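Local atomic coordinates of galactose-1-phosphate uridylyltransferase (Pyrobaculum aerophilum str. IM2, PDB entry 6K9Z), a protein that probably transfers uridylyl groups between UDP-glucose and galactose 1-phosphate, and binds UDP, zinc and iron(III) ions. Residues 37-42 with 46-51; 78-83 with 100-105; 108-113 with 254-259; 86-89 with 93-96. The protein carries 1 engineered substitution. All coordinates share one frame; numbering follows the deposited sequence.

In the fold
Contacts 1 and 2 meet on neighbouring strands of the nine-stranded half-barrel sheet, where Leu46 O lies 2.7 Å from Val81 N, a probable hydrogen bond. Asn50 and Arg51 of contact 1 and Val79 of contact 2 line the UDP pocket. Glu82 of contact 2 comes within about 5 Å, side chain to side chain, of the engineered Phe140, at the position predicted to carry UMP on a histidine. Contact 4, nested in the loop that contact 2 closes, brings His86 to the zinc and touches contact 2 through Leu94. Contact 3 uses the same helix farther along, tying it to the C-terminal half, and touches contact 1 where Ile47 CD1 packs 4.1 Å from Ala109 CB.

Contact 1 of 4, residues 37-42 with 46-51; sequences PETGRG and LILPNR. With UDP (uridine-5'-diphosphate), chain G.
The uracil end of the UDP pocket stands next to a small apolar patch in which Thr39 of the loop 37-42 lies on Leu46 and Leu48 of strand 46-49. Leu46 makes the closest approach: its CD2 methyl sits 3.2 Å from Thr39 O and 3.6 Å from Thr39 CB, with the leucine side chain nearly perpendicular to the threonine. Farther along, Leu48 CD2 meets Thr39 CG2 at 3.9 Å. Threonine suits this place because its two branches do different work. With OG1 tucked in over the main chain (chi1 63°), the hydroxyl bonds to Cys33 O, in the zinc-binding CxxC turn, while the methyl is left for the leucines. Strand 46-49 is the outermost strand at one end of the half-barrel sheet and pairs antiparallel with strand 76-81, and the nucleotide is gripped just where it ends. Asn50 reads the ribose with both ends of its amide: OD1 accepts from UDP O2' at 2.7 Å, and ND2 donates to UDP O3', though the modelled length of 2.5 Å is suspiciously short and doubtful. Tyr52 N also bonds to OD1, which helps to fix the rotation of the amide. Arg51 offers its backbone instead, its N reaching UDP O2 at 3.0 Å in a nearly straight bond (174°), while Arg51 CB packs 3.3 Å from N3 of the uracil.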
loop_
_atom_site.group_PDB
_atom_site.type_symbol
_atom_site.label_atom_id
_atom_site.label_comp_id
_atom_site.label_asym_id
_atom_site.label_seq_id
_atom_site.Cartn_x
_atom_site.Cartn_y
_atom_site.Cartn_z
ATOM N N PRO A 37 26.739 20.557 4.288
ATOM C CA PRO A 37 26.758 21.688 3.342
ATOM C C PRO A 37 25.459 22.511 3.332
ATOM O O PRO A 37 25.494 23.689 3.117
ATOM C CB PRO A 37 26.992 21.005 1.981
ATOM C CG PRO A 37 27.799 19.753 2.353
ATOM C CD PRO A 37 27.114 19.285 3.627
ATOM N N GLU A 38 24.334 21.882 3.608
ATOM C CA GLU A 38 23.033 22.562 3.392
ATOM C C GLU A 38 22.408 22.917 4.747
ATOM O O GLU A 38 21.335 23.539 4.719
ATOM C CB GLU A 38 22.170 21.697 2.460
ATOM C CG GLU A 38 22.757 21.562 1.040
ATOM C CD GLU A 38 23.169 22.854 0.316
ATOM O OE1 GLU A 38 22.267 23.555 -0.214
ATOM O OE2 GLU A 38 24.401 23.184 0.274
ATOM N N THR A 39 22.996 22.468 5.864
ATOM C CA THR A 39 22.353 22.647 7.196
ATOM C C THR A 39 22.835 23.868 7.994
ATOM O O THR A 39 21.986 24.490 8.651
ATOM C CB THR A 39 22.464 21.368 8.034
ATOM O OG1 THR A 39 23.847 21.111 8.277
ATOM C CG2 THR A 39 21.828 20.171 7.361
ATOM N N GLY A 40 24.127 24.200 7.974
ATOM C CA GLY A 40 24.579 25.336 8.801
ATOM C C GLY A 40 24.647 24.957 10.275
ATOM O O GLY A 40 24.765 23.755 10.565
ATOM N N ARG A 41 24.558 25.937 11.181
ATOM C CA ARG A 41 24.651 25.651 12.641
ATOM C C ARG A 41 23.774 26.611 13.454
ATOM O O ARG A 41 23.281 27.594 12.882
ATOM C CB ARG A 41 26.105 25.702 13.116
ATOM C CG ARG A 41 26.989 24.611 12.534
ATOM C CD ARG A 41 28.387 24.696 13.117
ATOM N NE ARG A 41 29.274 23.683 12.570
ATOM C CZ ARG A 41 29.344 22.432 13.006
ATOM N NH1 ARG A 41 30.189 21.585 12.449
ATOM N NH2 ARG A 41 28.572 22.038 14.003
ATOM N N GLY A 42 23.580 26.297 14.740
ATOM C CA GLY A 42 22.761 27.106 15.669
ATOM C C GLY A 42 21.258 26.980 15.476
ATOM O O GLY A 42 20.543 27.933 15.828
ATOM N N LEU A 46 15.294 22.340 11.283
ATOM C CA LEU A 46 15.637 22.832 9.943
ATOM C C LEU A 46 14.690 22.214 8.937
ATOM O O LEU A 46 14.549 21.004 8.983
ATOM C CB LEU A 46 17.073 22.396 9.678
ATOM C CG LEU A 46 17.862 23.357 8.825
ATOM C CD1 LEU A 46 17.847 24.729 9.469
ATOM C CD2 LEU A 46 19.282 22.845 8.637
ATOM N N ILE A 47 14.077 23.014 8.059
ATOM C CA ILE A 47 13.264 22.489 6.934
ATOM C C ILE A 47 14.035 22.840 5.667
ATOM O O ILE A 47 14.243 24.034 5.409
ATOM C CB ILE A 47 11.829 23.020 6.969
ATOM C CG1 ILE A 47 11.165 22.548 8.263
ATOM C CG2 ILE A 47 11.060 22.616 5.716
ATOM C CD1 ILE A 47 9.718 22.886 8.394
ATOM N N LEU A 48 14.395 21.928 4.876
ATOM C CA LEU A 48 15.321 22.175 3.764
ATOM C C LEU A 48 14.937 21.357 2.554
ATOM O O LEU A 48 14.194 20.383 2.655
ATOM C CB LEU A 48 16.758 21.936 4.209
ATOM C CG LEU A 48 17.166 20.558 4.670
ATOM C CD1 LEU A 48 17.427 19.663 3.468
ATOM C CD2 LEU A 48 18.471 20.712 5.442
ATOM N N PRO A 49 15.326 21.867 1.387
ATOM C CA PRO A 49 14.942 21.243 0.126
ATOM C C PRO A 49 15.475 19.809 0.030
ATOM O O PRO A 49 16.596 19.577 0.418
ATOM C CB PRO A 49 15.629 22.107 -0.941
ATOM C CG PRO A 49 15.748 23.463 -0.297
ATOM C CD PRO A 49 15.972 23.163 1.168
ATOM N N ASN A 50 14.640 18.885 -0.444
ATOM C CA ASN A 50 15.102 17.486 -0.628
ATOM C C ASN A 50 16.123 17.484 -1.772
ATOM O O ASN A 50 15.865 18.150 -2.777
ATOM C CB ASN A 50 13.938 16.538 -0.913
ATOM C CG ASN A 50 14.321 15.081 -0.776
ATOM O OD1 ASN A 50 15.193 14.595 -1.488
ATOM N ND2 ASN A 50 13.677 14.381 0.142
ATOM N N ARG A 51 17.218 16.738 -1.619
ATOM C CA ARG A 51 18.294 16.651 -2.645
ATOM C C ARG A 51 17.720 16.049 -3.935
ATOM O O ARG A 51 18.169 16.441 -5.026
ATOM C CB ARG A 51 19.481 15.861 -2.085
ATOM C CG ARG A 51 20.250 15.056 -3.121
ATOM C CD ARG A 51 21.634 14.681 -2.628
ATOM N NE ARG A 51 22.476 15.855 -2.453
ATOM C CZ ARG A 51 23.362 16.284 -3.342
ATOM N NH1 ARG A 51 24.074 17.371 -3.095
ATOM N NH2 ARG A 51 23.530 15.629 -4.475
HETATM N N1 UDP G . 17.813 13.093 1.379
HETATM C C2 UDP G . 18.264 14.391 1.108
HETATM N N3 UDP G . 19.561 14.658 0.991
HETATM C C4 UDP G . 20.434 13.678 1.091
HETATM C C5 UDP G . 20.047 12.387 1.326
HETATM C C6 UDP G . 18.705 12.129 1.455
HETATM O O2 UDP G . 17.532 15.333 1.010
HETATM O O4 UDP G . 21.622 13.921 0.990
HETATM C "C1'" UDP G . 16.415 12.720 1.464
HETATM C "C2'" UDP G . 16.293 11.761 0.279
HETATM O "O2'" UDP G . 16.438 12.280 -1.025
HETATM C "C3'" UDP G . 14.945 11.143 0.483
HETATM C "C4'" UDP G . 14.903 11.000 1.942
HETATM O "O4'" UDP G . 15.983 11.793 2.451
HETATM O "O3'" UDP G . 13.878 11.886 0.001
HETATM C "C5'" UDP G . 15.005 9.485 1.970
HETATM O "O5'" UDP G . 13.857 8.854 1.345
HETATM P PA UDP G . 13.382 8.637 -0.221
HETATM O O1A UDP G . 14.532 8.398 -1.175
HETATM O O2A UDP G . 12.574 7.381 -0.167
HETATM O O3A UDP G . 12.471 9.941 -0.588
HETATM P PB UDP G . 11.947 10.587 -1.902
HETATM O O1B UDP G . 13.165 10.924 -2.505
HETATM O O2B UDP G . 11.088 11.727 -1.546
HETATM O O3B UDP G . 11.290 9.580 -2.645
#

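Contact 2 of 4, residues 78-83 with 100-105; sequences LVVVET and KKILTA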
loop_
_atom_site.group_PDB
_atom_site.type_symbol
_atom_site.label_atom_id
_atom_site.label_comp_id
_atom_site.label_asym_id
_atom_site.label_seq_id
_atom_site.Cartn_x
_atom_site.Cartn_y
_atom_site.Cartn_z
ATOM N N LEU A 78 10.447 18.666 0.852
ATOM C CA LEU A 78 11.211 19.216 1.977
ATOM C C LEU A 78 11.540 18.102 2.975
ATOM O O LEU A 78 10.752 17.166 3.153
ATOM C CB LEU A 78 10.400 20.330 2.648
ATOM C CG LEU A 78 9.955 21.497 1.763
ATOM C CD1 LEU A 78 9.055 22.432 2.591
ATOM C CD2 LEU A 78 11.120 22.245 1.207
ATOM N N VAL A 79 12.674 18.251 3.607
ATOM C CA VAL A 79 13.140 17.412 4.732
ATOM C C VAL A 79 13.028 18.262 5.977
ATOM O O VAL A 79 13.532 19.401 6.010
ATOM C CB VAL A 79 14.563 16.882 4.518
ATOM C CG1 VAL A 79 15.016 16.099 5.731
ATOM C CG2 VAL A 79 14.643 16.039 3.268
ATOM N N VAL A 80 12.396 17.697 6.989
ATOM C CA VAL A 80 12.305 18.318 8.335
ATOM C C VAL A 80 13.388 17.621 9.176
ATOM O O VAL A 80 13.151 16.446 9.571
ATOM C CB VAL A 80 10.915 18.109 8.938
ATOM C CG1 VAL A 80 10.813 18.688 10.358
ATOM C CG2 VAL A 80 9.810 18.651 8.014
ATOM N N VAL A 81 14.480 18.317 9.447
ATOM C CA VAL A 81 15.540 17.817 10.355
ATOM C C VAL A 81 15.057 18.168 11.749
ATOM O O VAL A 81 15.027 19.368 12.101
ATOM C CB VAL A 81 16.929 18.359 10.023
ATOM C CG1 VAL A 81 18.006 17.622 10.801
ATOM C CG2 VAL A 81 17.222 18.344 8.544
ATOM N N GLU A 82 14.739 17.141 12.519
ATOM C CA GLU A 82 13.939 17.227 13.756
ATOM C C GLU A 82 14.752 17.671 14.977
ATOM O O GLU A 82 14.119 18.037 15.954
ATOM C CB GLU A 82 13.284 15.884 13.992
ATOM C CG GLU A 82 12.191 15.607 12.982
ATOM C CD GLU A 82 11.682 14.168 13.070
ATOM O OE1 GLU A 82 12.321 13.383 13.811
ATOM O OE2 GLU A 82 10.577 13.902 12.548
ATOM N N THR A 83 16.077 17.576 14.914
ATOM C CA THR A 83 17.014 17.872 16.033
ATOM C C THR A 83 18.395 17.962 15.423
ATOM O O THR A 83 18.658 17.265 14.445
ATOM C CB THR A 83 16.992 16.760 17.098
ATOM O OG1 THR A 83 18.039 16.978 18.031
ATOM C CG2 THR A 83 17.195 15.377 16.489
ATOM N N LYS A 100 7.443 20.104 20.192
ATOM C CA LYS A 100 6.610 21.312 19.969
ATOM C C LYS A 100 7.278 22.229 18.907
ATOM O O LYS A 100 6.575 22.705 17.983
ATOM C CB LYS A 100 6.302 21.983 21.310
ATOM C CG LYS A 100 5.402 23.190 21.195
ATOM C CD LYS A 100 5.137 23.862 22.564
ATOM C CE LYS A 100 4.248 25.099 22.521
ATOM N NZ LYS A 100 3.364 25.115 21.313
ATOM N N LYS A 101 8.591 22.426 18.970
ATOM C CA LYS A 101 9.303 23.294 17.992
ATOM C C LYS A 101 9.188 22.643 16.606
ATOM O O LYS A 101 9.054 23.385 15.622
ATOM C CB LYS A 101 10.773 23.484 18.366
ATOM C CG LYS A 101 11.025 24.344 19.588
ATOM C CD LYS A 101 12.497 24.362 19.966
ATOM C CE LYS A 101 12.703 24.956 21.335
ATOM N NZ LYS A 101 14.145 25.182 21.602
ATOM N N ILE A 102 9.258 21.315 16.506
ATOM C CA ILE A 102 9.140 20.636 15.177
ATOM C C ILE A 102 7.749 20.927 14.584
ATOM O O ILE A 102 7.661 21.372 13.414
ATOM C CB ILE A 102 9.360 19.114 15.256
ATOM C CG1 ILE A 102 10.769 18.770 15.741
ATOM C CG2 ILE A 102 9.025 18.470 13.948
ATOM C CD1 ILE A 102 10.870 17.350 16.262
ATOM N N LEU A 103 6.700 20.714 15.378
ATOM C CA LEU A 103 5.288 20.930 14.925
ATOM C C LEU A 103 5.079 22.394 14.539
ATOM O O LEU A 103 4.483 22.627 13.499
ATOM C CB LEU A 103 4.324 20.459 16.011
ATOM C CG LEU A 103 4.430 18.956 16.289
ATOM C CD1 LEU A 103 3.730 18.574 17.598
ATOM C CD2 LEU A 103 3.880 18.127 15.156
ATOM N N THR A 104 5.618 23.337 15.311
ATOM C CA THR A 104 5.506 24.780 15.058
ATOM C C THR A 104 6.162 25.109 13.728
ATOM O O THR A 104 5.533 25.870 12.964
ATOM C CB THR A 104 6.096 25.609 16.195
ATOM O OG1 THR A 104 5.343 25.288 17.374
ATOM C CG2 THR A 104 5.965 27.082 15.897
ATOM N N ALA A 105 7.356 24.569 13.471
ATOM C CA ALA A 105 8.085 24.849 12.215
ATOM C C ALA A 105 7.289 24.270 11.023
ATOM O O ALA A 105 7.244 24.914 9.938
ATOM C CB ALA A 105 9.473 24.292 12.252
#
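Apolar packing begins with Val80 and Ile102, whose CG1 and CG2 methyls meet at 4.0 Å. In Ile102 the CG2 branch stands anti to the backbone N and points at Val80, whereas CG1, lying beside that N (chi1 -62°), carries CD1 toward Glu82. There CD1 rests 3.6 Å from Glu82 CB and 3.9 Å from Glu82 CG, so the isoleucine packs on the aliphatic part of an acidic residue. A branched side chain suits the helix here, since its two arms reach one residue of the strand and one just beyond its end. Cut back to an alanine here, the helix would probably leave Val80 CG1 and the Glu82 methylenes without this cover, opening a gap against the sheet.

The polar atoms of Glu82 find their partners outside this pair. Glu82 O, only 3.3 Å from Ile102 CD1, accepts a hydrogen bond from Gln98 NE2, one turn earlier in the helix. Side chain to side chain, 78-83 and 100-105 meet through hydrocarbon, and the buried charge of Glu82 is probably tolerable because a salt bridge to Arg126 of strand 121-128 offsets it and Ser141 OG of the adjoining strand 140-146 binds the other oxygen.

Contact 3 of 4, residues 108-113 with 254-259; sequences EAQRKA and APLPRP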
loop_
_atom_site.group_PDB
_atom_site.type_symbol
_atom_site.label_atom_id
_atom_site.label_comp_id
_atom_site.label_asym_id
_atom_site.label_seq_id
_atom_site.Cartn_x
_atom_site.Cartn_y
_atom_site.Cartn_z
ATOM N N GLU A 108 4.407 26.521 10.306
ATOM C CA GLU A 108 4.821 27.801 9.678
ATOM C C GLU A 108 5.035 27.551 8.187
ATOM O O GLU A 108 4.612 28.388 7.383
ATOM C CB GLU A 108 6.073 28.401 10.330
ATOM C CG GLU A 108 5.798 28.889 11.736
ATOM C CD GLU A 108 7.004 29.352 12.551
ATOM O OE1 GLU A 108 8.184 29.006 12.179
ATOM O OE2 GLU A 108 6.763 30.042 13.571
ATOM N N ALA A 109 5.660 26.421 7.849
ATOM C CA ALA A 109 5.905 26.009 6.444
ATOM C C ALA A 109 4.542 25.896 5.754
ATOM O O ALA A 109 4.434 26.350 4.586
ATOM C CB ALA A 109 6.679 24.721 6.367
ATOM N N GLN A 110 3.534 25.297 6.421
ATOM C CA GLN A 110 2.214 25.140 5.771
ATOM C C GLN A 110 1.584 26.512 5.552
ATOM O O GLN A 110 0.897 26.683 4.532
ATOM C CB GLN A 110 1.306 24.221 6.591
ATOM C CG GLN A 110 -0.055 24.034 5.945
ATOM C CD GLN A 110 -0.847 22.953 6.627
ATOM O OE1 GLN A 110 -0.259 21.976 7.110
ATOM N NE2 GLN A 110 -2.167 23.110 6.664
ATOM N N ARG A 111 1.763 27.450 6.482
ATOM C CA ARG A 111 1.135 28.789 6.309
ATOM C C ARG A 111 1.708 29.429 5.043
ATOM O O ARG A 111 0.958 30.116 4.334
ATOM C CB ARG A 111 1.296 29.649 7.563
ATOM C CG ARG A 111 0.226 29.367 8.604
ATOM C CD ARG A 111 0.109 30.343 9.755
ATOM N NE ARG A 111 -0.509 29.596 10.835
ATOM C CZ ARG A 111 0.162 28.976 11.793
ATOM N NH1 ARG A 111 1.481 29.048 11.823
ATOM N NH2 ARG A 111 -0.485 28.299 12.721
ATOM N N LYS A 112 3.002 29.210 4.804
ATOM C CA LYS A 112 3.686 29.738 3.595
ATOM C C LYS A 112 3.032 29.069 2.380
ATOM O O LYS A 112 2.690 29.802 1.396
ATOM C CB LYS A 112 5.204 29.577 3.746
ATOM C CG LYS A 112 6.038 29.949 2.532
ATOM C CD LYS A 112 7.353 30.680 2.847
ATOM C CE LYS A 112 8.078 31.141 1.583
ATOM N NZ LYS A 112 8.154 30.038 0.577
ATOM N N ALA A 113 2.824 27.754 2.432
ATOM C CA ALA A 113 2.229 27.000 1.292
ATOM C C ALA A 113 0.791 27.458 1.049
ATOM O O ALA A 113 0.336 27.450 -0.105
ATOM C CB ALA A 113 2.296 25.511 1.529
ATOM N N ALA A 254 -7.228 18.462 5.594
ATOM C CA ALA A 254 -7.856 19.069 4.421
ATOM C C ALA A 254 -6.817 19.502 3.393
ATOM O O ALA A 254 -5.677 19.913 3.676
ATOM C CB ALA A 254 -8.676 20.255 4.825
ATOM N N PRO A 255 -7.272 19.574 2.131
ATOM C CA PRO A 255 -6.480 20.258 1.127
ATOM C C PRO A 255 -6.278 21.725 1.512
ATOM O O PRO A 255 -7.106 22.279 2.260
ATOM C CB PRO A 255 -7.263 20.140 -0.161
ATOM C CG PRO A 255 -8.300 19.058 0.152
ATOM C CD PRO A 255 -8.609 19.179 1.643
ATOM N N LEU A 256 -5.263 22.345 0.911
ATOM C CA LEU A 256 -5.040 23.798 1.047
ATOM C C LEU A 256 -6.063 24.504 0.179
ATOM O O LEU A 256 -6.452 23.999 -0.876
ATOM C CB LEU A 256 -3.611 24.121 0.634
ATOM C CG LEU A 256 -2.557 23.315 1.378
ATOM C CD1 LEU A 256 -1.182 23.860 1.071
ATOM C CD2 LEU A 256 -2.804 23.294 2.886
ATOM N N PRO A 257 -6.449 25.747 0.521
ATOM C CA PRO A 257 -5.951 26.456 1.705
ATOM C C PRO A 257 -7.006 26.650 2.802
ATOM O O PRO A 257 -6.699 27.425 3.730
ATOM C CB PRO A 257 -5.656 27.848 1.133
ATOM C CG PRO A 257 -6.779 28.022 0.144
ATOM C CD PRO A 257 -7.150 26.647 -0.386
ATOM N N ARG A 258 -8.177 26.011 2.686
ATOM C CA ARG A 258 -9.328 26.413 3.552
ATOM C C ARG A 258 -9.851 25.280 4.425
ATOM O O ARG A 258 -10.032 24.122 3.993
ATOM C CB ARG A 258 -10.434 27.127 2.778
ATOM C CG ARG A 258 -11.361 26.282 1.937
ATOM C CD ARG A 258 -12.329 27.180 1.155
ATOM N NE ARG A 258 -11.637 28.113 0.252
ATOM C CZ ARG A 258 -11.092 27.764 -0.907
ATOM N NH1 ARG A 258 -11.194 26.523 -1.327
ATOM N NH2 ARG A 258 -10.466 28.634 -1.667
ATOM N N PRO A 259 -10.114 25.617 5.705
ATOM C CA PRO A 259 -10.798 24.711 6.602
ATOM C C PRO A 259 -12.058 24.090 5.969
ATOM O O PRO A 259 -12.770 24.746 5.165
ATOM C CB PRO A 259 -11.120 25.557 7.823
ATOM C CG PRO A 259 -10.026 26.614 7.834
ATOM C CD PRO A 259 -9.716 26.860 6.372
#
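Leu256 lays its forked end against helix 96-114, one methyl on each of two residues a turn apart. CD1 meets Ala113 CB at 3.9 Å and lies 4.1 Å from the carbonyl oxygen Ala113 O. CD2 comes up to the end of Gln110, 3.8 Å from NE2 and 4.2 Å from CG, the two side chains crossing at a slant. The small Ala113 suits its place because it lets the leucine come close to the helix backbone. Gln110 reaches the loop by being stretched out, with CG anti to the backbone N (chi1 -180°) and the chain extended beyond. Its amide is bonded at both ends: OE1 accepts from Gln253 NE2, and NE2 donates to Glu114 OE2, which should fix the amide while its NE2 end meets the CD2 methyl. With a glycine in place of Leu256 the loop would lose both methyls, and a gap would probably open against Ala113 CB and Gln110 NE2. The peptide bond between Leu256 and Pro257 is cis, giving the loop a sharp bend just after the leucine. In the fold, this loop joins strands 247-252 and 266-271 of the C-terminal half, whereas the helix belongs to the N-terminal half; Phe122 of strand 121-128 touches Ala113, Gln110 and Leu256 alike, so helix, loop and half-barrel sheet all come together around one aromatic ring.

Contact 4 of 4, residues 86-89 with 93-96; sequences HDVD and DLPL. With ZN (zinc ion), chain C.
Val88, the last residue of an inverse gamma turn centred on Asp87 and marked by a weak bond from Val88 N to His86 O, has its CA 6.5 Å from that of Asp93. Val88 CG1 serves two neighbours: Asp93 CB at 3.8 Å, the aspartate running alongside the valine in the reverse sense, and Leu94 CD2 at 3.9 Å, where the leucine comes in nearly perpendicular to the valine. A compact branched residue fits between them. This loop leads from strand 76-81 to helix 96-114, with Pro95 at the N-cap position, and His86 within it completes a Cys2His2 zinc site. His86 ND1 binds the zinc at 1.9 Å together with Cys30, Cys33 and His138, and NE2, on the far side of the ring, is hydrogen-bonded with Thr137 OG1. Having CG anti to the backbone N (chi1 -169°) carries the imidazole away from Val88 toward the metal. Charge is managed at the other end: Asp89 OD2 and Asp93 OD2 are 4.3 Å apart, a closeness that would probably be unfavourable but for the salt bridges of Asp89 to Lys128 and of Asp93 to Lys238.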
loop_
_atom_site.group_PDB
_atom_site.type_symbol
_atom_site.label_atom_id
_atom_site.label_comp_id
_atom_site.label_asym_id
_atom_site.label_seq_id
_atom_site.Cartn_x
_atom_site.Cartn_y
_atom_site.Cartn_z
ATOM N N HIS A 86 22.331 13.767 16.141
ATOM C CA HIS A 86 22.251 12.563 15.273
ATOM C C HIS A 86 21.857 11.295 16.042
ATOM O O HIS A 86 21.053 10.518 15.503
ATOM C CB HIS A 86 23.577 12.351 14.537
ATOM C CG HIS A 86 23.499 11.328 13.459
ATOM N ND1 HIS A 86 23.390 11.670 12.130
ATOM C CD2 HIS A 86 23.510 9.979 13.504
ATOM C CE1 HIS A 86 23.344 10.576 11.400
ATOM N NE2 HIS A 86 23.413 9.526 12.220
ATOM N N ASP A 87 22.417 11.097 17.240
ATOM C CA ASP A 87 22.197 9.822 17.980
ATOM C C ASP A 87 20.934 9.825 18.849
ATOM O O ASP A 87 21.060 9.667 20.073
ATOM C CB ASP A 87 23.442 9.371 18.749
ATOM C CG ASP A 87 23.492 7.862 18.923
ATOM O OD1 ASP A 87 23.238 7.150 17.929
ATOM O OD2 ASP A 87 23.770 7.409 20.052
ATOM N N VAL A 88 19.769 9.949 18.219
ATOM C CA VAL A 88 18.460 9.820 18.917
ATOM C C VAL A 88 17.761 8.728 18.119
ATOM O O VAL A 88 17.767 8.882 16.904
ATOM C CB VAL A 88 17.728 11.179 18.885
ATOM C CG1 VAL A 88 16.265 11.099 19.292
ATOM C CG2 VAL A 88 18.460 12.190 19.746
ATOM N N ASP A 89 17.270 7.645 18.728
ATOM C CA ASP A 89 16.599 6.565 17.950
ATOM C C ASP A 89 15.314 7.098 17.312
ATOM O O ASP A 89 15.102 6.829 16.084
ATOM C CB ASP A 89 16.269 5.321 18.776
ATOM C CG ASP A 89 15.497 4.280 17.953
ATOM O OD1 ASP A 89 16.109 3.657 17.040
ATOM O OD2 ASP A 89 14.269 4.104 18.200
ATOM N N ASP A 93 12.013 10.072 21.633
ATOM C CA ASP A 93 13.150 10.252 22.581
ATOM C C ASP A 93 13.466 11.733 22.783
ATOM O O ASP A 93 14.203 12.055 23.717
ATOM C CB ASP A 93 14.364 9.472 22.108
ATOM C CG ASP A 93 14.082 7.988 22.086
ATOM O OD1 ASP A 93 13.805 7.444 23.172
ATOM O OD2 ASP A 93 14.151 7.373 21.004
ATOM N N LEU A 94 12.872 12.614 22.003
ATOM C CA LEU A 94 13.138 14.067 22.119
ATOM C C LEU A 94 12.254 14.671 23.209
ATOM O O LEU A 94 11.116 14.237 23.428
ATOM C CB LEU A 94 12.867 14.742 20.775
ATOM C CG LEU A 94 13.820 14.362 19.638
ATOM C CD1 LEU A 94 13.297 14.917 18.317
ATOM C CD2 LEU A 94 15.249 14.818 19.920
ATOM N N PRO A 95 12.721 15.738 23.879
ATOM C CA PRO A 95 11.921 16.392 24.900
ATOM C C PRO A 95 10.649 16.977 24.271
ATOM O O PRO A 95 10.688 17.379 23.100
ATOM C CB PRO A 95 12.797 17.534 25.420
ATOM C CG PRO A 95 14.187 17.288 24.896
ATOM C CD PRO A 95 14.061 16.315 23.749
ATOM N N LEU A 96 9.584 17.038 25.072
ATOM C CA LEU A 96 8.299 17.654 24.653
ATOM C C LEU A 96 8.552 18.994 23.955
ATOM O O LEU A 96 7.900 19.211 22.913
ATOM C CB LEU A 96 7.406 17.836 25.875
ATOM C CG LEU A 96 6.774 16.563 26.402
ATOM C CD1 LEU A 96 6.130 16.794 27.783
ATOM C CD2 LEU A 96 5.758 16.066 25.377
HETATM ZN ZN ZN C . 23.268 13.453 11.386
#